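Local coordinates for uncharacterized protein (Bacillus thuringiensis serovar kurstaki, PDB 4XE8) that binds adenine nucleotide as a bacterial actin-like ParM protein and probably polymerises into cytoskeletal filaments that segregate plasmid DNA, at residues 207-212 with 400-405; 367-372 with 390-395; 373-378 with 394-399. The protein carries 2 engineered substitutions. One frame throughout, in Å; residues are numbered along the deposited sequence.

Contact 1. Residues 207-212 with 400-405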
loop_
_atom_site.group_PDB
_atom_site.type_symbol
_atom_site.label_atom_id
_atom_site.label_comp_id
_atom_site.label_asym_id
_atom_site.label_seq_id
_atom_site.Cartn_x
_atom_site.Cartn_y
_atom_site.Cartn_z
ATOM N N LEU A 207 -3.202 15.016 1.858
ATOM C CA LEU A 207 -1.999 15.853 1.902
ATOM C C LEU A 207 -0.959 15.546 0.822
ATOM O O LEU A 207 -0.199 16.429 0.423
ATOM C CB LEU A 207 -1.335 15.742 3.274
ATOM C CG LEU A 207 -1.988 16.536 4.405
ATOM C CD1 LEU A 207 -1.269 16.272 5.715
ATOM C CD2 LEU A 207 -2.003 18.025 4.086
ATOM N N ALA A 208 -0.927 14.305 0.344
ATOM C CA ALA A 208 0.077 13.903 -0.638
ATOM C C ALA A 208 -0.228 14.430 -2.039
ATOM O O ALA A 208 0.585 14.281 -2.950
ATOM C CB ALA A 208 0.209 12.385 -0.667
ATOM N N ILE A 209 -1.394 15.045 -2.214
ATOM C CA ILE A 209 -1.773 15.583 -3.517
ATOM C C ILE A 209 -1.113 16.937 -3.760
ATOM O O ILE A 209 -1.011 17.389 -4.902
ATOM C CB ILE A 209 -3.309 15.728 -3.660
ATOM C CG1 ILE A 209 -3.719 15.711 -5.135
ATOM C CG2 ILE A 209 -3.811 16.998 -2.984
ATOM C CD1 ILE A 209 -3.382 14.416 -5.843
ATOM N N LEU A 210 -0.652 17.572 -2.685
ATOM C CA LEU A 210 -0.089 18.915 -2.777
ATOM C C LEU A 210 1.345 19.002 -2.268
ATOM O O LEU A 210 2.110 19.863 -2.704
ATOM C CB LEU A 210 -0.958 19.907 -2.002
ATOM C CG LEU A 210 -2.317 20.258 -2.603
ATOM C CD1 LEU A 210 -3.059 21.238 -1.709
ATOM C CD2 LEU A 210 -2.150 20.824 -4.007
ATOM N N PHE A 211 1.711 18.119 -1.345
ATOM C CA PHE A 211 2.992 18.249 -0.663
ATOM C C PHE A 211 3.886 17.021 -0.782
ATOM O O PHE A 211 3.414 15.887 -0.879
ATOM C CB PHE A 211 2.763 18.576 0.813
ATOM C CG PHE A 211 1.971 19.831 1.033
ATOM C CD1 PHE A 211 2.577 21.073 0.949
ATOM C CD2 PHE A 211 0.616 19.770 1.311
ATOM C CE1 PHE A 211 1.847 22.233 1.145
ATOM C CE2 PHE A 211 -0.120 20.926 1.508
ATOM C CZ PHE A 211 0.498 22.158 1.424
ATOM N N ASP A 212 5.189 17.275 -0.778
ATOM C CA ASP A 212 6.200 16.230 -0.778
ATOM C C ASP A 212 7.109 16.444 0.424
ATOM O O ASP A 212 7.011 17.465 1.107
ATOM C CB ASP A 212 7.008 16.256 -2.077
ATOM C CG ASP A 212 7.694 14.936 -2.369
ATOM O OD1 ASP A 212 7.636 14.026 -1.516
ATOM O OD2 ASP A 212 8.302 14.813 -3.453
ATOM N N ALA A 400 0.633 4.888 -5.860
ATOM C CA ALA A 400 0.304 3.685 -5.101
ATOM C C ALA A 400 0.420 3.919 -3.598
ATOM O O ALA A 400 -0.340 3.355 -2.811
ATOM C CB ALA A 400 1.198 2.530 -5.525
ATOM N N TYR A 401 1.370 4.759 -3.203
ATOM C CA TYR A 401 1.592 5.034 -1.792
ATOM C C TYR A 401 1.038 6.390 -1.372
ATOM O O TYR A 401 1.495 6.969 -0.392
ATOM C CB TYR A 401 3.084 4.959 -1.468
ATOM C CG TYR A 401 3.615 3.549 -1.460
ATOM C CD1 TYR A 401 3.514 2.759 -0.322
ATOM C CD2 TYR A 401 4.202 2.999 -2.591
ATOM C CE1 TYR A 401 3.988 1.464 -0.306
ATOM C CE2 TYR A 401 4.680 1.701 -2.586
ATOM C CZ TYR A 401 4.570 0.939 -1.440
ATOM O OH TYR A 401 5.043 -0.352 -1.423
ATOM N N PHE A 402 0.046 6.879 -2.109
ATOM C CA PHE A 402 -0.535 8.196 -1.850
ATOM C C PHE A 402 -1.027 8.339 -0.414
ATOM O O PHE A 402 -0.698 9.307 0.272
ATOM C CB PHE A 402 -1.689 8.464 -2.818
ATOM C CG PHE A 402 -2.369 9.788 -2.604
ATOM C CD1 PHE A 402 -1.905 10.927 -3.239
ATOM C CD2 PHE A 402 -3.479 9.891 -1.779
ATOM C CE1 PHE A 402 -2.528 12.143 -3.054
ATOM C CE2 PHE A 402 -4.105 11.109 -1.586
ATOM C CZ PHE A 402 -3.628 12.235 -2.223
ATOM N N THR A 403 -1.816 7.369 0.032
ATOM C CA THR A 403 -2.450 7.433 1.341
ATOM C C THR A 403 -1.432 7.378 2.480
ATOM O O THR A 403 -1.497 8.177 3.415
ATOM C CB THR A 403 -3.473 6.300 1.509
ATOM O OG1 THR A 403 -4.555 6.502 0.591
ATOM C CG2 THR A 403 -4.024 6.280 2.925
ATOM N N SER A 404 -0.490 6.443 2.399
ATOM C CA SER A 404 0.535 6.323 3.429
ATOM C C SER A 404 1.448 7.547 3.422
ATOM O O SER A 404 1.919 7.984 4.473
ATOM C CB SER A 404 1.355 5.045 3.241
ATOM O OG SER A 404 2.107 5.091 2.044
ATOM N N ARG A 405 1.690 8.103 2.238
ATOM C CA ARG A 405 2.463 9.337 2.125
ATOM C C ARG A 405 1.709 10.503 2.757
ATOM O O ARG A 405 2.312 11.363 3.398
ATOM C CB ARG A 405 2.793 9.643 0.662
ATOM C CG ARG A 405 3.941 8.811 0.106
ATOM C CD ARG A 405 3.987 8.860 -1.414
ATOM N NE ARG A 405 4.235 10.209 -1.912
ATOM C CZ ARG A 405 5.441 10.756 -2.015
ATOM N NH1 ARG A 405 6.515 10.067 -1.653
ATOM N NH2 ARG A 405 5.573 11.990 -2.478
HETATM O O HOH W 1 3.386 13.570 -2.783
HETATM O O HOH W 2 8.812 11.812 -1.901
#

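Contact 2. Residues 367-372 with 390-395. With ADP (adenosine-5'-diphosphate), chain C.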
loop_
_atom_site.group_PDB
_atom_site.type_symbol
_atom_site.label_atom_id
_atom_site.label_comp_id
_atom_site.label_asym_id
_atom_site.label_seq_id
_atom_site.Cartn_x
_atom_site.Cartn_y
_atom_site.Cartn_z
ATOM N N ASN A 367 -12.563 15.656 -8.193
ATOM C CA ASN A 367 -12.415 14.230 -7.922
ATOM C C ASN A 367 -10.966 13.782 -8.027
ATOM O O ASN A 367 -10.378 13.784 -9.108
ATOM C CB ASN A 367 -13.281 13.410 -8.874
ATOM C CG ASN A 367 -14.750 13.731 -8.740
ATOM O OD1 ASN A 367 -15.479 13.060 -8.010
ATOM N ND2 ASN A 367 -15.194 14.770 -9.437
ATOM N N ILE A 368 -10.395 13.391 -6.895
ATOM C CA ILE A 368 -9.001 12.983 -6.845
ATOM C C ILE A 368 -8.893 11.467 -6.913
ATOM O O ILE A 368 -9.550 10.754 -6.154
ATOM C CB ILE A 368 -8.319 13.508 -5.575
ATOM C CG1 ILE A 368 -8.521 15.023 -5.477
ATOM C CG2 ILE A 368 -6.842 13.159 -5.575
ATOM C CD1 ILE A 368 -8.029 15.626 -4.196
ATOM N N VAL A 369 -8.070 10.980 -7.837
ATOM C CA VAL A 369 -7.939 9.549 -8.073
ATOM C C VAL A 369 -6.515 9.082 -7.783
ATOM O O VAL A 369 -5.559 9.542 -8.408
ATOM C CB VAL A 369 -8.316 9.184 -9.522
ATOM C CG1 VAL A 369 -8.358 7.676 -9.698
ATOM C CG2 VAL A 369 -9.658 9.802 -9.889
ATOM N N VAL A 370 -6.381 8.175 -6.820
ATOM C CA VAL A 370 -5.070 7.711 -6.382
ATOM C C VAL A 370 -5.022 6.190 -6.281
ATOM O O VAL A 370 -5.980 5.504 -6.643
ATOM C CB VAL A 370 -4.690 8.321 -5.018
ATOM C CG1 VAL A 370 -4.678 9.842 -5.101
ATOM C CG2 VAL A 370 -5.655 7.855 -3.941
ATOM N N GLY A 371 -3.903 5.667 -5.789
ATOM C CA GLY A 371 -3.734 4.235 -5.634
ATOM C C GLY A 371 -2.989 3.618 -6.801
ATOM O O GLY A 371 -2.740 4.277 -7.810
ATOM N N GLY A 372 -2.632 2.345 -6.665
ATOM C CA GLY A 372 -1.906 1.647 -7.710
ATOM C C GLY A 372 -2.735 1.436 -8.962
ATOM O O GLY A 372 -2.190 1.241 -10.048
ATOM N N PHE A 390 -11.433 16.228 -12.393
ATOM C CA PHE A 390 -10.620 15.082 -12.006
ATOM C C PHE A 390 -9.181 15.507 -11.742
ATOM O O PHE A 390 -8.607 16.289 -12.498
ATOM C CB PHE A 390 -10.657 13.998 -13.083
ATOM C CG PHE A 390 -11.923 13.193 -13.088
ATOM C CD1 PHE A 390 -12.073 12.110 -12.237
ATOM C CD2 PHE A 390 -12.962 13.514 -13.946
ATOM C CE1 PHE A 390 -13.237 11.363 -12.239
ATOM C CE2 PHE A 390 -14.128 12.773 -13.954
ATOM C CZ PHE A 390 -14.265 11.695 -13.098
ATOM N N ILE A 391 -8.602 14.994 -10.662
ATOM C CA ILE A 391 -7.226 15.318 -10.314
ATOM C C ILE A 391 -6.392 14.063 -10.097
ATOM O O ILE A 391 -6.606 13.325 -9.137
ATOM C CB ILE A 391 -7.143 16.186 -9.041
ATOM C CG1 ILE A 391 -7.918 17.493 -9.224
ATOM C CG2 ILE A 391 -5.690 16.470 -8.685
ATOM C CD1 ILE A 391 -7.880 18.397 -8.008
ATOM N N LEU A 392 -5.446 13.822 -10.996
ATOM C CA LEU A 392 -4.453 12.780 -10.780
ATOM C C LEU A 392 -3.263 13.385 -10.056
ATOM O O LEU A 392 -2.962 14.563 -10.241
ATOM C CB LEU A 392 -4.012 12.148 -12.102
ATOM C CG LEU A 392 -5.089 11.397 -12.885
ATOM C CD1 LEU A 392 -4.470 10.541 -13.980
ATOM C CD2 LEU A 392 -5.926 10.550 -11.945
ATOM N N PRO A 393 -2.586 12.588 -9.217
ATOM C CA PRO A 393 -1.389 13.130 -8.577
ATOM C C PRO A 393 -0.336 13.464 -9.622
ATOM O O PRO A 393 -0.167 12.727 -10.600
ATOM C CB PRO A 393 -0.934 11.998 -7.652
ATOM C CG PRO A 393 -1.514 10.762 -8.255
ATOM C CD PRO A 393 -2.826 11.182 -8.848
ATOM N N LYS A 394 0.342 14.586 -9.420
ATOM C CA LYS A 394 1.296 15.096 -10.393
ATOM C C LYS A 394 2.557 14.247 -10.427
ATOM O O LYS A 394 3.042 13.876 -11.498
ATOM C CB LYS A 394 1.617 16.551 -10.077
ATOM C CG LYS A 394 0.400 17.450 -10.203
ATOM C CD LYS A 394 -0.192 17.349 -11.604
ATOM C CE LYS A 394 -1.417 18.234 -11.771
ATOM N NZ LYS A 394 -1.787 18.350 -13.210
ATOM N N ASN A 395 3.080 13.937 -9.248
ATOM C CA ASN A 395 4.089 12.898 -9.117
ATOM C C ASN A 395 3.401 11.542 -9.187
ATOM O O ASN A 395 3.350 10.802 -8.205
ATOM C CB ASN A 395 4.865 13.056 -7.809
ATOM C CG ASN A 395 3.959 13.338 -6.627
ATOM O OD1 ASN A 395 2.767 13.608 -6.796
ATOM N ND2 ASN A 395 4.519 13.286 -5.425
HETATM P PB ADP C . -3.671 -1.836 -1.926
HETATM O O1B ADP C . -2.664 -2.752 -1.275
HETATM O O2B ADP C . -5.101 -2.333 -1.873
HETATM O O3B ADP C . -3.527 -0.378 -1.561
HETATM P PA ADP C . -2.430 -0.764 -4.236
HETATM O O1A ADP C . -1.064 -0.616 -3.611
HETATM O O2A ADP C . -3.302 0.462 -4.389
HETATM O O3A ADP C . -3.293 -1.903 -3.490
HETATM O "O5'" ADP C . -2.234 -1.434 -5.686
HETATM C "C5'" ADP C . -3.296 -1.457 -6.636
HETATM C "C4'" ADP C . -2.828 -2.235 -7.858
HETATM O "O4'" ADP C . -1.972 -1.417 -8.658
HETATM C "C3'" ADP C . -2.026 -3.463 -7.462
HETATM O "O3'" ADP C . -2.537 -4.588 -8.180
HETATM C "C2'" ADP C . -0.608 -3.185 -7.920
HETATM O "O2'" ADP C . 0.016 -4.370 -8.418
HETATM C "C1'" ADP C . -0.801 -2.151 -9.015
HETATM N N9 ADP C . 0.366 -1.247 -9.155
HETATM C C8 ADP C . 1.025 -0.605 -8.171
HETATM N N7 ADP C . 2.049 0.137 -8.675
HETATM C C5 ADP C . 2.051 -0.034 -10.012
HETATM C C6 ADP C . 2.855 0.452 -11.158
HETATM N N6 ADP C . 3.899 1.297 -10.982
HETATM N N1 ADP C . 2.510 0.025 -12.392
HETATM C C2 ADP C . 1.479 -0.814 -12.596
HETATM N N3 ADP C . 0.709 -1.297 -11.607
HETATM C C4 ADP C . 0.943 -0.950 -10.319
#

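Contact 3. Residues 373-378 with 394-399. With ADP (adenosine-5'-diphosphate), chain C.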
loop_
_atom_site.group_PDB
_atom_site.type_symbol
_atom_site.label_atom_id
_atom_site.label_comp_id
_atom_site.label_asym_id
_atom_site.label_seq_id
_atom_site.Cartn_x
_atom_site.Cartn_y
_atom_site.Cartn_z
ATOM N N GLY A 373 -4.057 1.467 -8.809
ATOM C CA GLY A 373 -4.966 1.301 -9.929
ATOM C C GLY A 373 -4.797 2.380 -10.981
ATOM O O GLY A 373 -5.039 2.149 -12.166
ATOM N N VAL A 374 -4.383 3.565 -10.542
ATOM C CA VAL A 374 -4.072 4.663 -11.448
ATOM C C VAL A 374 -2.942 4.255 -12.390
ATOM O O VAL A 374 -2.974 4.548 -13.587
ATOM C CB VAL A 374 -3.672 5.937 -10.674
ATOM C CG1 VAL A 374 -3.121 6.998 -11.618
ATOM C CG2 VAL A 374 -4.859 6.475 -9.885
ATOM N N LEU A 375 -1.952 3.560 -11.842
ATOM C CA LEU A 375 -0.796 3.135 -12.616
ATOM C C LEU A 375 -1.103 1.915 -13.483
ATOM O O LEU A 375 -0.733 1.874 -14.657
ATOM C CB LEU A 375 0.379 2.839 -11.683
ATOM C CG LEU A 375 0.929 4.061 -10.946
ATOM C CD1 LEU A 375 1.859 3.640 -9.815
ATOM C CD2 LEU A 375 1.645 4.985 -11.920
ATOM N N PHE A 376 -1.775 0.925 -12.901
ATOM C CA PHE A 376 -2.129 -0.292 -13.626
ATOM C C PHE A 376 -3.005 0.012 -14.838
ATOM O O PHE A 376 -2.828 -0.581 -15.904
ATOM C CB PHE A 376 -2.843 -1.281 -12.701
ATOM C CG PHE A 376 -3.450 -2.453 -13.421
ATOM C CD1 PHE A 376 -2.651 -3.479 -13.901
ATOM C CD2 PHE A 376 -4.822 -2.533 -13.613
ATOM C CE1 PHE A 376 -3.207 -4.560 -14.564
ATOM C CE2 PHE A 376 -5.384 -3.611 -14.272
ATOM C CZ PHE A 376 -4.576 -4.626 -14.749
ATOM N N GLY A 377 -3.946 0.935 -14.671
ATOM C CA GLY A 377 -4.836 1.311 -15.754
ATOM C C GLY A 377 -4.483 2.655 -16.358
ATOM O O GLY A 377 -5.356 3.360 -16.864
ATOM N N TYR A 378 -3.200 3.006 -16.309
ATOM C CA TYR A 378 -2.727 4.303 -16.787
ATOM C C TYR A 378 -3.065 4.549 -18.253
ATOM O O TYR A 378 -3.361 5.676 -18.640
ATOM C CB TYR A 378 -1.216 4.428 -16.586
ATOM C CG TYR A 378 -0.655 5.773 -16.991
ATOM C CD1 TYR A 378 -0.908 6.908 -16.232
ATOM C CD2 TYR A 378 0.122 5.910 -18.135
ATOM C CE1 TYR A 378 -0.402 8.142 -16.598
ATOM C CE2 TYR A 378 0.634 7.138 -18.509
ATOM C CZ TYR A 378 0.368 8.251 -17.737
ATOM O OH TYR A 378 0.876 9.477 -18.105
ATOM N N LYS A 394 0.342 14.586 -9.420
ATOM C CA LYS A 394 1.296 15.096 -10.393
ATOM C C LYS A 394 2.557 14.247 -10.427
ATOM O O LYS A 394 3.042 13.876 -11.498
ATOM C CB LYS A 394 1.617 16.551 -10.077
ATOM C CG LYS A 394 0.400 17.450 -10.203
ATOM C CD LYS A 394 -0.192 17.349 -11.604
ATOM C CE LYS A 394 -1.417 18.234 -11.771
ATOM N NZ LYS A 394 -1.787 18.350 -13.210
ATOM N N ASN A 395 3.080 13.937 -9.248
ATOM C CA ASN A 395 4.089 12.898 -9.117
ATOM C C ASN A 395 3.401 11.542 -9.187
ATOM O O ASN A 395 3.350 10.802 -8.205
ATOM C CB ASN A 395 4.865 13.056 -7.809
ATOM C CG ASN A 395 3.959 13.338 -6.627
ATOM O OD1 ASN A 395 2.767 13.608 -6.796
ATOM N ND2 ASN A 395 4.519 13.286 -5.425
ATOM N N ILE A 396 2.878 11.226 -10.368
ATOM C CA ILE A 396 1.969 10.100 -10.552
ATOM C C ILE A 396 2.658 8.757 -10.317
ATOM O O ILE A 396 1.998 7.740 -10.103
ATOM C CB ILE A 396 1.343 10.133 -11.967
ATOM C CG1 ILE A 396 0.132 9.201 -12.055
ATOM C CG2 ILE A 396 2.380 9.798 -13.026
ATOM C CD1 ILE A 396 -0.699 9.400 -13.301
ATOM N N GLN A 397 3.986 8.762 -10.334
ATOM C CA GLN A 397 4.760 7.550 -10.091
ATOM C C GLN A 397 4.599 7.075 -8.644
ATOM O O GLN A 397 4.844 5.908 -8.330
ATOM C CB GLN A 397 6.237 7.790 -10.407
ATOM C CG GLN A 397 7.047 6.522 -10.620
ATOM C CD GLN A 397 7.020 6.044 -12.061
ATOM O OE1 GLN A 397 7.527 6.717 -12.961
ATOM N NE2 GLN A 397 6.426 4.877 -12.288
ATOM N N GLU A 398 4.180 7.986 -7.770
ATOM C CA GLU A 398 4.024 7.684 -6.351
ATOM C C GLU A 398 2.556 7.552 -5.956
ATOM O O GLU A 398 2.195 7.751 -4.796
ATOM C CB GLU A 398 4.695 8.768 -5.508
ATOM C CG GLU A 398 6.166 8.972 -5.823
ATOM C CD GLU A 398 6.655 10.351 -5.432
ATOM O OE1 GLU A 398 5.813 11.201 -5.073
ATOM O OE2 GLU A 398 7.881 10.588 -5.485
ATOM N N SER A 399 1.715 7.207 -6.925
ATOM C CA SER A 399 0.274 7.144 -6.702
ATOM C C SER A 399 -0.145 5.966 -5.823
ATOM O O SER A 399 -1.157 6.036 -5.127
ATOM C CB SER A 399 -0.462 7.071 -8.042
ATOM O OG SER A 399 -1.857 6.958 -7.844
HETATM P PB ADP C . -3.671 -1.836 -1.926
HETATM O O1B ADP C . -2.664 -2.752 -1.275
HETATM O O2B ADP C . -5.101 -2.333 -1.873
HETATM O O3B ADP C . -3.527 -0.378 -1.561
HETATM P PA ADP C . -2.430 -0.764 -4.236
HETATM O O1A ADP C . -1.064 -0.616 -3.611
HETATM O O2A ADP C . -3.302 0.462 -4.389
HETATM O O3A ADP C . -3.293 -1.903 -3.490
HETATM O "O5'" ADP C . -2.234 -1.434 -5.686
HETATM C "C5'" ADP C . -3.296 -1.457 -6.636
HETATM C "C4'" ADP C . -2.828 -2.235 -7.858
HETATM O "O4'" ADP C . -1.972 -1.417 -8.658
HETATM C "C3'" ADP C . -2.026 -3.463 -7.462
HETATM O "O3'" ADP C . -2.537 -4.588 -8.180
HETATM C "C2'" ADP C . -0.608 -3.185 -7.920
HETATM O "O2'" ADP C . 0.016 -4.370 -8.418
HETATM C "C1'" ADP C . -0.801 -2.151 -9.015
HETATM N N9 ADP C . 0.366 -1.247 -9.155
HETATM C C8 ADP C . 1.025 -0.605 -8.171
HETATM N N7 ADP C . 2.049 0.137 -8.675
HETATM C C5 ADP C . 2.051 -0.034 -10.012
HETATM C C6 ADP C . 2.855 0.452 -11.158
HETATM N N6 ADP C . 3.899 1.297 -10.982
HETATM N N1 ADP C . 2.510 0.025 -12.392
HETATM C C2 ADP C . 1.479 -0.814 -12.596
HETATM N N3 ADP C . 0.709 -1.297 -11.607
HETATM C C4 ADP C . 0.943 -0.950 -10.319
#

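Contact 1. Residues 207-212 with 400-405
Ala208 and Ile209, in the loop between strands 188-197 and 231-237, pack against the ring of Phe402 at the start of helix 402-414. The apolar part is a CH-pi contact: Ala208 CB stands over one face of the ring, 3.9 Å from its centroid and displaced toward the rim at CD1. Ile209 comes to the far end of the same ring, its CD1 3.7 Å from Phe402 CE1 and its CB at the ring edge. Phe402 reaches both because its CG is anti to the backbone N (chi1 179°), which carries the ring off the helix toward the loop; the ring also rests on Val370 of strand 366-370.

The polar part is one turn further along. Arg405 NH2 donates to Asp212 OD1 over 3.1 Å in a bent salt bridge, N-H...O angle 137°, meeting the oxygen from above the carboxylate, whose plane is 63° from that of the guanidinium. NH2 also makes a salt bridge with Glu398, so the group is shared between two carboxylates.

Two waters at the guanidinium edge complete the link. Water 1 takes a bond from Arg405 NH2 at 2.7 Å and lies within bonding distance of the carbonyls of Ala208 and Phe211; water 2 joins Arg405 NH1 to Asp212 OD1. The arrangement is a buried loop-to-helix junction of an actin-like fold.

Contact 2. Residues 367-372 with 390-395
Two parallel neighbours at one end of a five-stranded mixed sheet, strands 366-370 and 390-391, form this contact in the actin-like fold; the chain between them includes helices 372-376 and 378-381. Asn367 is bridged with Phe390 and Ile368 with Ile391. The strand pair is held by Ile391 N to Asn367 O at 2.7 Å and Val369 N to Ile391 O at 3.1 Å, both nearly straight.

On one face of the sheet Ile368 and Ile391 lie side by side and point the same way, CG1 of Ile368 being 4.0 Å from CB of Ile391. On the other face Asn367 CB meets the Phe390 ring at CD1, and Val369 CG2 comes to the ring's edge; Trp359 of helix 337-362 packs edge-to-face on the same phenyl group. Past the paired residues, Leu392 turns its CD2 back to 3.7 Å from Val369 CB, and Pro393 sets its CD against the Val369 carbonyl oxygen.

Strand 366-370 runs out into the nucleotide site through Gly371 and Gly372. There Gly372 N donates to O2A of the ADP alpha-phosphate over 3.0 Å, with an N-H...O angle of 166°.

Contact 3. Residues 373-378 with 394-399
The adenine side of the ADP pocket is backed by this contact, in which the short helix 372-376 that begins at the nucleotide packs against the loop leading from strand 390-391 to helix 402-414. No hydrogen bond crosses between 373-378 and 394-399; the join is made by side chains around Ile396.

Ile396 extends its CG1 anti to the backbone N (chi1 -165°), and this carries CD1 between two residues of the opposite segment. On one of them, Val374, the branch touched is CG1, 3.8 Å from Ile396 CD1. On the other, Tyr378, the methyl meets the edge of the ring near its plane, at 3.5 Å from CE1. Both side chains cross that of Ile396 at a slant.

Leu375 stands between loop and ligand. Its CD2 sits 3.3 Å from the carbonyl oxygen of Ile396, whereas CD1 is 3.3 Å from the exocyclic N6 of ADP and also reaches the Gln397 carbonyl oxygen more loosely; CB lies 3.5 Å from C6 of the base. Leu375 is thus an apolar wall between the adenine and the 394-399 loop. Phe376, next in the helix, brings its backbone and CB to the base, CB lying 3.7 Å from ADP N3, while its ring goes to helix 265-279.

Ser399 closes the end of the interface nearer the strand. Its OG lies 3.5 Å from Val374 CB, and it is hydrogen-bonded to the carbonyl oxygen of Gly371, which ties the loop to the turn just ahead of the helix.

Helix 300-316 lies against both segments, with Ile316 touching Leu375 and Gln397 and Met315 touching Tyr378, while strand 366-370 leads through Gly371 into the helix at the pocket.

How the contacts relate
From the N terminus, the chain first reaches the loop 207-212, whose partner at the start of helix 402-414 arrives 188 residues later, so contact 1 closes the widest loop. Contacts 2 and 3 both nest inside it and cross each other, neither enclosing the other. Strand 366-370 leads through Gly371 into helix 372-376, giving the first halves of contacts 2 and 3; strand 390-391 and the loop after it then supply the second halves, sharing Lys394 and Asn395. Ile209 of contact 1 packs on Ile368 and Pro393 of contact 2. Together the three join the sheet edge, the ADP-binding turn and helix, and the C-terminal helix, with contacts 2 and 3 both touching the nucleotide.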